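PDB 4NH0: ESX secretion system protein EccC from Thermomonospora curvata, which is part of the ESX (type VII) secretion system that exports proteins such as EsxA and EsxB, has weak ATPase activity and might be the translocase subunit. Local coordinates for residues V280-D285 against R322-A327; F765-L770 against G800-L805; R901-V906 against T1137-T1142; A974-I979 against E1039-V1044. One frame throughout, in Å; residues are numbered along the deposited sequence.

In the fold
Following the chain from the N terminus, contact 1 closes a loop of 36 residues in the first FtsK unit, laying strand 279-284 against the helix 317-329 that follows the predicted ATP loop. Contact 2 closes a shorter loop of 29 residues in the second unit, pairing two neighbouring parallel strands of its central sheet. Contact 3 spans 230 residues, bringing the connection that leads into the third unit back against strand 1136-1144 near the C terminus. Contact 4 falls entirely within that span and reaches the same sheet, joining strands 974-980 and 1039-1045. Contacts 1 and 2 precede both, and no two loops cross. Contacts 2 and 3 come within about 7 Å between nearest atoms without touching.

Contact 1 (V280-D285 against R322-A327); sequences VPIGLD and RTLVLA
V280 pushes its isopropyl group from strand 279-284 into the shallow notch that L324 and A327 leave on the surface of helix 317-329. The CG2 branch does most of the filling: V280 CG2 lies 3.8 Å from L324 CD1 and 4.1 Å from A327 CB. The second branch rests over the helix backbone, with V280 CG1 3.9 Å from A327 O. A327 is the low point of this surface, and its small methyl lets the strand settle until V280 CB and A327 CB are 4.0 Å apart.

The fit is reciprocal. L324 has CG anti to its backbone N (chi1 178°), and its CD1 methyl reaches into the gap between two strand residues on alternate positions, meeting I282 CG2 at 4.2 Å besides the V280 methyl. The side chains of V280 and L324 cross at about a right angle, whereas those of I282 and L324 run alongside each other. P281 points away from the helix, and its ring touches L254 and L255. The two axes pass 8.5 Å apart at 153°, nearly antiparallel. L293 of strand 290-294 continues the patch over I282 and L324, and L251 adds to it beside A327.

The side chains that meet are all hydrocarbon, and the backbone oxygens of P281 and A327 only lie against methyl groups. The strand's backbone hydrogen bonds go to its sheet neighbours, among them L291, L293 and A521. Between the two segments the contact therefore rests on complementary shape and the exclusion of water, while a directional tie of helix to sheet comes close by, from T323 OG1 to A521 O.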
# COMPACT_ATOMS: atom_id res chain seq x y z
N VAL A 280 -20.83 23.96 -44.20
CA VAL A 280 -20.70 25.35 -43.78
C VAL A 280 -19.72 26.10 -44.66
O VAL A 280 -18.78 25.51 -45.20
CB VAL A 280 -20.25 25.44 -42.31
CG1 VAL A 280 -21.34 24.94 -41.38
CG2 VAL A 280 -18.96 24.66 -42.10
N PRO A 281 -19.93 27.41 -44.83
CA PRO A 281 -18.99 28.24 -45.59
C PRO A 281 -17.72 28.52 -44.80
O PRO A 281 -17.78 28.71 -43.59
CB PRO A 281 -19.78 29.53 -45.83
CG PRO A 281 -20.71 29.61 -44.68
CD PRO A 281 -21.10 28.19 -44.38
N ILE A 282 -16.58 28.54 -45.48
CA ILE A 282 -15.30 28.81 -44.83
C ILE A 282 -14.69 30.10 -45.36
O ILE A 282 -13.76 30.65 -44.76
CB ILE A 282 -14.30 27.66 -45.02
CG1 ILE A 282 -13.97 27.49 -46.50
CG2 ILE A 282 -14.86 26.37 -44.44
CD1 ILE A 282 -13.01 26.35 -46.78
N GLY A 283 -15.21 30.59 -46.48
CA GLY A 283 -14.71 31.80 -47.09
C GLY A 283 -15.28 32.05 -48.47
O GLY A 283 -16.27 31.44 -48.86
N LEU A 284 -14.64 32.94 -49.22
CA LEU A 284 -15.10 33.31 -50.55
C LEU A 284 -14.09 32.89 -51.62
O LEU A 284 -12.89 32.86 -51.36
CB LEU A 284 -15.34 34.82 -50.63
CG LEU A 284 -16.31 35.41 -49.61
CD1 LEU A 284 -16.19 36.92 -49.58
CD2 LEU A 284 -17.73 34.99 -49.93
N ASP A 285 -14.58 32.56 -52.81
CA ASP A 285 -13.69 32.21 -53.91
C ASP A 285 -13.29 33.45 -54.69
O ASP A 285 -13.43 34.57 -54.21
CB ASP A 285 -14.33 31.17 -54.83
CG ASP A 285 -15.65 31.63 -55.42
OD1 ASP A 285 -15.96 32.84 -55.37
OD2 ASP A 285 -16.39 30.77 -55.95
N ARG A 322 -10.46 27.29 -36.28
CA ARG A 322 -11.41 27.94 -35.38
C ARG A 322 -12.68 28.30 -36.13
O ARG A 322 -13.79 28.10 -35.62
CB ARG A 322 -10.79 29.21 -34.77
CG ARG A 322 -9.57 28.95 -33.91
CD ARG A 322 -8.95 30.25 -33.44
NE ARG A 322 -9.88 31.05 -32.64
CZ ARG A 322 -9.99 30.96 -31.32
NH1 ARG A 322 -9.23 30.11 -30.64
NH2 ARG A 322 -10.86 31.73 -30.68
N THR A 323 -12.52 28.82 -37.33
CA THR A 323 -13.65 29.25 -38.15
C THR A 323 -14.53 28.07 -38.55
O THR A 323 -15.75 28.16 -38.51
CB THR A 323 -13.17 29.98 -39.42
OG1 THR A 323 -12.27 31.03 -39.06
CG2 THR A 323 -14.35 30.56 -40.17
N LEU A 324 -13.90 26.96 -38.92
CA LEU A 324 -14.64 25.77 -39.33
C LEU A 324 -15.46 25.20 -38.19
O LEU A 324 -16.64 24.88 -38.37
CB LEU A 324 -13.68 24.71 -39.87
CG LEU A 324 -14.34 23.39 -40.29
CD1 LEU A 324 -15.40 23.64 -41.34
CD2 LEU A 324 -13.31 22.40 -40.80
N VAL A 325 -14.84 25.07 -37.02
CA VAL A 325 -15.52 24.52 -35.85
C VAL A 325 -16.66 25.42 -35.39
O VAL A 325 -17.78 24.95 -35.17
CB VAL A 325 -14.54 24.31 -34.69
CG1 VAL A 325 -15.28 23.97 -33.41
CG2 VAL A 325 -13.54 23.21 -35.03
N LEU A 326 -16.38 26.71 -35.26
CA LEU A 326 -17.37 27.66 -34.78
C LEU A 326 -18.57 27.75 -35.72
O LEU A 326 -19.70 27.91 -35.28
CB LEU A 326 -16.74 29.05 -34.60
CG LEU A 326 -17.65 30.12 -34.00
CD1 LEU A 326 -18.12 29.68 -32.62
CD2 LEU A 326 -16.93 31.45 -33.92
N ALA A 327 -18.30 27.65 -37.02
CA ALA A 327 -19.37 27.68 -38.02
C ALA A 327 -20.28 26.47 -37.87
O ALA A 327 -21.51 26.61 -37.87
CB ALA A 327 -18.79 27.73 -39.42

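Contact 2 (F765-L770 against G800-L805); sequences FGDVFL and GIHVVL
F769 and H802 both set CG anti to the carbonyl carbon (chi1 -65° and -49°), a shared torsion that makes their side chains run alongside each other; the register pairing the two residues puts both rings on one face of the sheet. They form an offset stack with centroids 4.5 Å apart and planes inclined by 16°. F769 CE2 hangs over the rim of the imidazole, 3.5 Å from H802 CG, while V804 CG2 approaches the edge of the phenyl ring. F691 meets F769 from the next strand.

In the plane of the imidazole, H802 NE2 points to D767 OD2 at 2.9 Å; that oxygen, also modelled in a salt bridge with R752 NH1, is less surely placed, making both bonds tentative. H802 ND1 is held by G657 O.

V768 O receives H802 N at 2.8 Å, H802 O receives L770 N at 2.9 Å, and L770 O takes V804 N. L770 and V803 emerge on the opposite face, where helix 784-795 covers them.

Two parallel neighbours joined through helices form a beta-alpha-beta crossover. Strand 801-807 lies between strand 767-772 and the P-loop strand 659-662, the order known from ASCE-type P-loop ATPases.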
# COMPACT_ATOMS: atom_id res chain seq x y z
N PHE A 765 -10.86 -10.67 19.95
CA PHE A 765 -10.34 -10.11 18.71
C PHE A 765 -11.31 -10.32 17.56
O PHE A 765 -12.21 -11.15 17.63
CB PHE A 765 -8.99 -10.75 18.36
CG PHE A 765 -7.88 -10.38 19.30
CD1 PHE A 765 -7.13 -9.24 19.10
CD2 PHE A 765 -7.56 -11.20 20.37
CE1 PHE A 765 -6.11 -8.91 19.96
CE2 PHE A 765 -6.54 -10.88 21.23
CZ PHE A 765 -5.81 -9.73 21.02
N GLY A 766 -11.10 -9.56 16.49
CA GLY A 766 -11.84 -9.76 15.25
C GLY A 766 -10.88 -10.19 14.17
O GLY A 766 -10.20 -11.21 14.30
N ASP A 767 -10.81 -9.42 13.09
CA ASP A 767 -9.79 -9.64 12.06
C ASP A 767 -8.55 -8.83 12.39
O ASP A 767 -8.59 -7.60 12.38
CB ASP A 767 -10.32 -9.27 10.68
CG ASP A 767 -11.24 -10.32 10.10
OD1 ASP A 767 -12.45 -10.27 10.38
OD2 ASP A 767 -10.74 -11.20 9.37
N VAL A 768 -7.46 -9.51 12.69
CA VAL A 768 -6.23 -8.85 13.10
C VAL A 768 -5.29 -8.62 11.92
O VAL A 768 -5.07 -9.52 11.11
CB VAL A 768 -5.50 -9.66 14.18
CG1 VAL A 768 -4.30 -8.89 14.70
CG2 VAL A 768 -6.45 -9.97 15.32
N PHE A 769 -4.76 -7.41 11.82
CA PHE A 769 -3.85 -7.06 10.73
C PHE A 769 -2.47 -6.70 11.27
O PHE A 769 -2.32 -5.75 12.04
CB PHE A 769 -4.42 -5.89 9.93
CG PHE A 769 -5.69 -6.21 9.19
CD1 PHE A 769 -6.91 -6.11 9.82
CD2 PHE A 769 -5.65 -6.62 7.87
CE1 PHE A 769 -8.08 -6.41 9.15
CE2 PHE A 769 -6.82 -6.92 7.20
CZ PHE A 769 -8.03 -6.81 7.84
N LEU A 770 -1.47 -7.47 10.86
CA LEU A 770 -0.08 -7.19 11.23
C LEU A 770 0.61 -6.42 10.11
O LEU A 770 0.84 -6.95 9.03
CB LEU A 770 0.67 -8.49 11.52
CG LEU A 770 2.15 -8.36 11.85
CD1 LEU A 770 2.34 -7.57 13.13
CD2 LEU A 770 2.80 -9.72 11.97
N GLY A 800 -8.49 -15.57 10.50
CA GLY A 800 -8.68 -14.13 10.62
C GLY A 800 -7.43 -13.33 10.96
O GLY A 800 -7.53 -12.22 11.47
N ILE A 801 -6.26 -13.89 10.67
CA ILE A 801 -5.02 -13.16 10.85
C ILE A 801 -4.46 -12.77 9.49
O ILE A 801 -4.13 -13.62 8.67
CB ILE A 801 -3.97 -13.98 11.62
CG1 ILE A 801 -4.30 -14.02 13.12
CG2 ILE A 801 -2.59 -13.39 11.44
CD1 ILE A 801 -5.31 -15.06 13.51
N HIS A 802 -4.36 -11.46 9.25
CA HIS A 802 -3.86 -10.95 7.99
C HIS A 802 -2.49 -10.31 8.17
O HIS A 802 -2.21 -9.71 9.21
CB HIS A 802 -4.83 -9.93 7.39
CG HIS A 802 -6.25 -10.39 7.35
ND1 HIS A 802 -6.89 -10.74 6.18
CD2 HIS A 802 -7.17 -10.54 8.33
CE1 HIS A 802 -8.13 -11.09 6.44
NE2 HIS A 802 -8.33 -10.98 7.74
N VAL A 803 -1.64 -10.43 7.15
CA VAL A 803 -0.39 -9.69 7.13
C VAL A 803 -0.45 -8.61 6.06
O VAL A 803 -0.96 -8.83 4.96
CB VAL A 803 0.83 -10.61 6.88
CG1 VAL A 803 1.02 -11.56 8.05
CG2 VAL A 803 0.67 -11.38 5.59
N VAL A 804 0.04 -7.42 6.40
CA VAL A 804 0.13 -6.33 5.44
C VAL A 804 1.58 -5.88 5.37
O VAL A 804 2.03 -5.07 6.18
CB VAL A 804 -0.77 -5.15 5.82
CG1 VAL A 804 -0.67 -4.05 4.78
CG2 VAL A 804 -2.21 -5.61 5.96
N LEU A 805 2.31 -6.43 4.41
CA LEU A 805 3.75 -6.22 4.33
C LEU A 805 4.13 -5.30 3.18
O LEU A 805 3.55 -5.36 2.10
CB LEU A 805 4.46 -7.57 4.18
CG LEU A 805 4.01 -8.63 5.18
CD1 LEU A 805 4.65 -9.97 4.85
CD2 LEU A 805 4.35 -8.21 6.59

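Contact 3 (R901-V906 against T1137-T1142); sequences RMLPNV and TRLIQT. With ATP (adenosine-5'-triphosphate), chain F.
L903 leans on Q1141 at the adenine end of the ATP pocket of the third FtsK unit, a P-loop fold in which strand 1136-1144 passes beside the bound base. L903 carries CG anti to its carbonyl carbon; it points toward the strand and touches it with both methyls. L903 CD2 packs on Q1141 CB at 3.8 Å, and the other branch, L903 CD1, makes a looser contact with L1139 CG at 4.5 Å.

Q1141 starts with CG anti to the backbone N (chi1 170°) and then bends at chi2 (78°). The bend carries its amide, face on, against the carbonyl oxygen of P904, where P904 O lies 3.4 Å from Q1141 CD. This is van der Waals contact: the amide's polar ends are engaged elsewhere, OE1 accepting from R1127 NE and NE2 giving a weak bond to Q1125 O. Replacing this glutamine by an alanine would probably leave R1127 NE without that acceptor, lose the weak bond to Q1125 O and open a gap against the P904 carbonyl.

The loop and the strand both border the nucleotide. N905 O comes within 3.6 Å of C2 of the adenine, while the amide Q1141 NE2 stands 3.8 Å from adenine N1. T1142 supplies its backbone: the exocyclic ATP N6 donates to T1142 O at 3.2 Å, with an N-H...O angle of 168°.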
# COMPACT_ATOMS: atom_id res chain seq x y z
N ARG A 901 0.57 -6.75 25.22
CA ARG A 901 1.12 -6.91 26.56
C ARG A 901 2.59 -7.29 26.46
O ARG A 901 2.99 -8.07 25.60
CB ARG A 901 0.33 -7.96 27.34
CG ARG A 901 0.13 -9.26 26.59
CD ARG A 901 -1.08 -10.01 27.09
NE ARG A 901 -1.33 -11.21 26.29
CZ ARG A 901 -1.02 -12.44 26.68
NH1 ARG A 901 -0.46 -12.64 27.86
NH2 ARG A 901 -1.29 -13.47 25.89
N MET A 902 3.40 -6.74 27.36
CA MET A 902 4.84 -6.93 27.29
C MET A 902 5.43 -7.37 28.63
O MET A 902 4.72 -7.45 29.63
CB MET A 902 5.52 -5.65 26.83
CG MET A 902 5.02 -5.12 25.50
SD MET A 902 5.94 -3.68 24.97
CE MET A 902 7.61 -4.25 25.26
N LEU A 903 6.73 -7.64 28.63
CA LEU A 903 7.43 -7.99 29.86
C LEU A 903 7.40 -6.82 30.83
O LEU A 903 7.81 -5.71 30.50
CB LEU A 903 8.88 -8.38 29.56
CG LEU A 903 9.11 -9.78 28.98
CD1 LEU A 903 10.59 -10.02 28.76
CD2 LEU A 903 8.53 -10.84 29.90
N PRO A 904 6.89 -7.07 32.05
CA PRO A 904 6.78 -6.04 33.08
C PRO A 904 8.14 -5.50 33.51
O PRO A 904 9.12 -6.25 33.51
CB PRO A 904 6.11 -6.77 34.25
CG PRO A 904 5.47 -7.98 33.63
CD PRO A 904 6.37 -8.37 32.51
N ASN A 905 8.20 -4.22 33.85
CA ASN A 905 9.42 -3.65 34.42
C ASN A 905 9.67 -4.27 35.79
O ASN A 905 10.81 -4.47 36.19
CB ASN A 905 9.31 -2.13 34.53
CG ASN A 905 9.39 -1.45 33.18
OD1 ASN A 905 10.11 -1.90 32.28
ND2 ASN A 905 8.65 -0.36 33.02
N VAL A 906 8.58 -4.56 36.49
CA VAL A 906 8.65 -5.25 37.77
C VAL A 906 7.58 -6.34 37.84
O VAL A 906 6.39 -6.07 37.70
CB VAL A 906 8.49 -4.27 38.96
CG1 VAL A 906 7.38 -3.27 38.68
CG2 VAL A 906 8.23 -5.03 40.25
N THR A 1137 18.07 -21.13 24.57
CA THR A 1137 18.14 -19.77 25.10
C THR A 1137 16.79 -19.10 24.97
O THR A 1137 16.10 -19.25 23.96
CB THR A 1137 19.21 -18.95 24.36
OG1 THR A 1137 20.46 -19.65 24.37
CG2 THR A 1137 19.39 -17.59 25.01
N ARG A 1138 16.40 -18.36 26.01
CA ARG A 1138 15.08 -17.75 26.06
C ARG A 1138 15.10 -16.50 26.93
O ARG A 1138 15.57 -16.54 28.07
CB ARG A 1138 14.07 -18.76 26.59
CG ARG A 1138 12.62 -18.40 26.33
CD ARG A 1138 11.71 -19.35 27.10
NE ARG A 1138 12.41 -20.57 27.48
CZ ARG A 1138 11.95 -21.45 28.36
NH1 ARG A 1138 10.78 -21.25 28.95
NH2 ARG A 1138 12.65 -22.54 28.64
N LEU A 1139 14.60 -15.39 26.40
CA LEU A 1139 14.55 -14.15 27.15
C LEU A 1139 13.40 -14.16 28.15
O LEU A 1139 12.24 -14.32 27.77
CB LEU A 1139 14.42 -12.95 26.20
CG LEU A 1139 14.32 -11.58 26.87
CD1 LEU A 1139 15.56 -11.30 27.70
CD2 LEU A 1139 14.11 -10.49 25.84
N ILE A 1140 13.73 -14.00 29.42
CA ILE A 1140 12.72 -14.01 30.48
C ILE A 1140 12.82 -12.79 31.38
O ILE A 1140 13.77 -12.02 31.30
CB ILE A 1140 12.83 -15.27 31.36
CG1 ILE A 1140 14.04 -15.17 32.29
CG2 ILE A 1140 12.90 -16.53 30.51
CD1 ILE A 1140 14.07 -16.23 33.37
N GLN A 1141 11.83 -12.63 32.25
CA GLN A 1141 11.84 -11.59 33.26
C GLN A 1141 11.65 -12.21 34.64
O GLN A 1141 10.63 -12.83 34.90
CB GLN A 1141 10.75 -10.55 32.99
CG GLN A 1141 10.53 -9.57 34.13
CD GLN A 1141 11.59 -8.49 34.18
OE1 GLN A 1141 12.19 -8.15 33.16
NE2 GLN A 1141 11.81 -7.93 35.36
N THR A 1142 12.64 -12.05 35.51
CA THR A 1142 12.57 -12.63 36.84
C THR A 1142 11.65 -11.83 37.76
O THR A 1142 11.38 -10.66 37.51
CB THR A 1142 13.96 -12.74 37.49
OG1 THR A 1142 14.58 -11.44 37.51
CG2 THR A 1142 14.84 -13.69 36.70
PG ATP F . 24.70 -5.88 43.91
O1G ATP F . 23.97 -5.37 45.13
O2G ATP F . 25.59 -4.86 43.24
O3G ATP F . 25.33 -7.24 44.10
PB ATP F . 22.33 -7.16 43.17
O1B ATP F . 22.42 -7.58 44.62
O2B ATP F . 22.32 -8.21 42.09
O3B ATP F . 23.53 -6.14 42.84
PA ATP F . 19.71 -6.57 43.87
O1A ATP F . 19.17 -7.92 43.49
O2A ATP F . 20.07 -6.30 45.31
O3A ATP F . 21.01 -6.28 42.97
O5' ATP F . 18.68 -5.45 43.37
C5' ATP F . 19.11 -4.11 43.17
C4' ATP F . 17.91 -3.31 42.68
O4' ATP F . 17.33 -3.97 41.56
C3' ATP F . 16.84 -3.21 43.75
O3' ATP F . 16.67 -1.85 44.15
C2' ATP F . 15.56 -3.73 43.13
O2' ATP F . 14.56 -2.72 43.17
C1' ATP F . 15.91 -4.07 41.69
N9 ATP F . 15.47 -5.45 41.36
C8 ATP F . 16.01 -6.58 41.86
N7 ATP F . 15.39 -7.68 41.37
C5 ATP F . 14.42 -7.25 40.54
C6 ATP F . 13.39 -7.89 39.69
N6 ATP F . 13.26 -9.24 39.63
N1 ATP F . 12.57 -7.09 38.98
C2 ATP F . 12.68 -5.75 39.03
N3 ATP F . 13.60 -5.10 39.77
C4 ATP F . 14.48 -5.78 40.54

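Contact 4 (A974-I979 against E1039-V1044); sequences ARLIFI and ELFLVV
E1039 O is approached by two donors from the neighbouring strand: R975 N gives it a hydrogen bond of 2.8 Å, and the CA-H of A974 adds a weaker contact. From there the parallel ladder runs on without a break. F1041 N bonds to R975 O at 3.0 Å, I977 N to F1041 O, V1043 N to I977 O, and I979 N to V1043 O at 2.9 Å.

Side chains alternate between two faces. On one, L976 CD2 sits against F1041 CB at 3.5 Å, and A974 CB meets the edge of the F1041 ring at CE1. The F1041 ring also stacks on H1073, whose NE2 is hydrogen-bonded to E1039 OE1. F978 points its ring the same way as V1043, with F978 CD2 3.8 Å from V1043 CB; an alanine in place of this phenylalanine would probably open a gap beside V1043 and L985 where the ring now packs. Helix 954-968, which follows the ATP-binding P-loop, covers L976, F1041 and V1043.

Beyond R975, the other face is aliphatic. L1042, with CG anti to its backbone N (chi1 -178°), brings CD1 across to I977 CG2 at 4.0 Å, and I979 CD1 lies alongside V1044 CG2 at 3.8 Å. Helix 1001-1017 packs over I977.

Strand 1039-1045 occupies the place of a Walker B strand in P-loop ATPases. Charged R975 and E1039 mark the partly exposed start of the pair; from L976 and F1041 onward, buried hydrocarbon on both faces implies a water-poor core whose register the main chain sets, with the V1043 side chain about 12 Å from the ATP.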
# COMPACT_ATOMS: atom_id res chain seq x y z
N ALA A 974 15.19 -31.12 52.72
CA ALA A 974 16.23 -30.28 52.13
C ALA A 974 16.71 -29.22 53.12
O ALA A 974 15.91 -28.58 53.80
CB ALA A 974 15.72 -29.61 50.87
N ARG A 975 18.03 -29.05 53.20
CA ARG A 975 18.61 -28.06 54.11
C ARG A 975 19.46 -27.06 53.33
O ARG A 975 19.83 -27.30 52.18
CB ARG A 975 19.45 -28.75 55.18
CG ARG A 975 18.82 -30.02 55.73
CD ARG A 975 19.42 -30.42 57.06
NE ARG A 975 18.80 -29.71 58.18
CZ ARG A 975 17.88 -30.23 58.98
NH1 ARG A 975 17.47 -31.48 58.80
NH2 ARG A 975 17.37 -29.51 59.97
N LEU A 976 19.77 -25.93 53.96
CA LEU A 976 20.46 -24.84 53.28
C LEU A 976 21.77 -24.44 53.96
O LEU A 976 21.89 -24.50 55.18
CB LEU A 976 19.55 -23.61 53.21
CG LEU A 976 18.19 -23.76 52.54
CD1 LEU A 976 17.37 -22.51 52.76
CD2 LEU A 976 18.35 -24.03 51.06
N ILE A 977 22.74 -24.05 53.15
CA ILE A 977 23.98 -23.45 53.64
C ILE A 977 24.34 -22.26 52.76
O ILE A 977 24.43 -22.38 51.54
CB ILE A 977 25.14 -24.45 53.66
CG1 ILE A 977 24.87 -25.57 54.67
CG2 ILE A 977 26.44 -23.75 54.01
CD1 ILE A 977 25.98 -26.57 54.79
N PHE A 978 24.53 -21.10 53.39
CA PHE A 978 24.73 -19.86 52.65
C PHE A 978 26.17 -19.36 52.68
O PHE A 978 26.84 -19.44 53.71
CB PHE A 978 23.80 -18.77 53.19
CG PHE A 978 22.34 -19.08 53.01
CD1 PHE A 978 21.67 -19.86 53.93
CD2 PHE A 978 21.64 -18.57 51.93
CE1 PHE A 978 20.32 -20.14 53.76
CE2 PHE A 978 20.30 -18.84 51.76
CZ PHE A 978 19.64 -19.63 52.68
N ILE A 979 26.63 -18.85 51.55
CA ILE A 979 27.90 -18.14 51.48
C ILE A 979 27.63 -16.73 50.98
O ILE A 979 27.60 -16.47 49.78
CB ILE A 979 28.91 -18.84 50.57
CG1 ILE A 979 29.13 -20.28 51.02
CG2 ILE A 979 30.23 -18.09 50.56
CD1 ILE A 979 30.17 -21.02 50.22
N GLU A 1039 18.45 -33.37 51.27
CA GLU A 1039 19.31 -32.87 50.22
C GLU A 1039 19.92 -31.55 50.65
O GLU A 1039 19.35 -30.84 51.48
CB GLU A 1039 18.53 -32.71 48.91
CG GLU A 1039 18.01 -34.01 48.34
CD GLU A 1039 17.34 -33.82 46.99
OE1 GLU A 1039 17.18 -32.66 46.56
OE2 GLU A 1039 16.97 -34.84 46.36
N LEU A 1040 21.08 -31.21 50.10
CA LEU A 1040 21.76 -29.98 50.49
C LEU A 1040 21.77 -28.96 49.36
O LEU A 1040 22.20 -29.26 48.25
CB LEU A 1040 23.18 -30.28 50.94
CG LEU A 1040 24.03 -29.06 51.30
CD1 LEU A 1040 23.35 -28.23 52.39
CD2 LEU A 1040 25.42 -29.48 51.74
N PHE A 1041 21.30 -27.75 49.66
CA PHE A 1041 21.34 -26.65 48.71
C PHE A 1041 22.38 -25.63 49.13
O PHE A 1041 22.20 -24.91 50.12
CB PHE A 1041 19.97 -25.99 48.59
CG PHE A 1041 18.96 -26.81 47.85
CD1 PHE A 1041 18.17 -27.73 48.51
CD2 PHE A 1041 18.80 -26.66 46.48
CE1 PHE A 1041 17.24 -28.49 47.83
CE2 PHE A 1041 17.87 -27.41 45.79
CZ PHE A 1041 17.09 -28.33 46.47
N LEU A 1042 23.48 -25.57 48.39
CA LEU A 1042 24.54 -24.61 48.68
C LEU A 1042 24.29 -23.31 47.92
O LEU A 1042 24.52 -23.23 46.72
CB LEU A 1042 25.90 -25.19 48.31
CG LEU A 1042 27.11 -24.30 48.61
CD1 LEU A 1042 27.15 -23.94 50.08
CD2 LEU A 1042 28.39 -25.00 48.19
N VAL A 1043 23.81 -22.31 48.64
CA VAL A 1043 23.51 -21.02 48.04
C VAL A 1043 24.68 -20.06 48.18
O VAL A 1043 25.03 -19.64 49.28
CB VAL A 1043 22.26 -20.39 48.68
CG1 VAL A 1043 22.02 -19.00 48.12
CG2 VAL A 1043 21.04 -21.27 48.46
N VAL A 1044 25.29 -19.72 47.05
CA VAL A 1044 26.46 -18.85 47.04
C VAL A 1044 26.19 -17.55 46.29
O VAL A 1044 25.93 -17.55 45.09
CB VAL A 1044 27.68 -19.54 46.41
CG1 VAL A 1044 28.88 -18.62 46.43
CG2 VAL A 1044 27.98 -20.84 47.13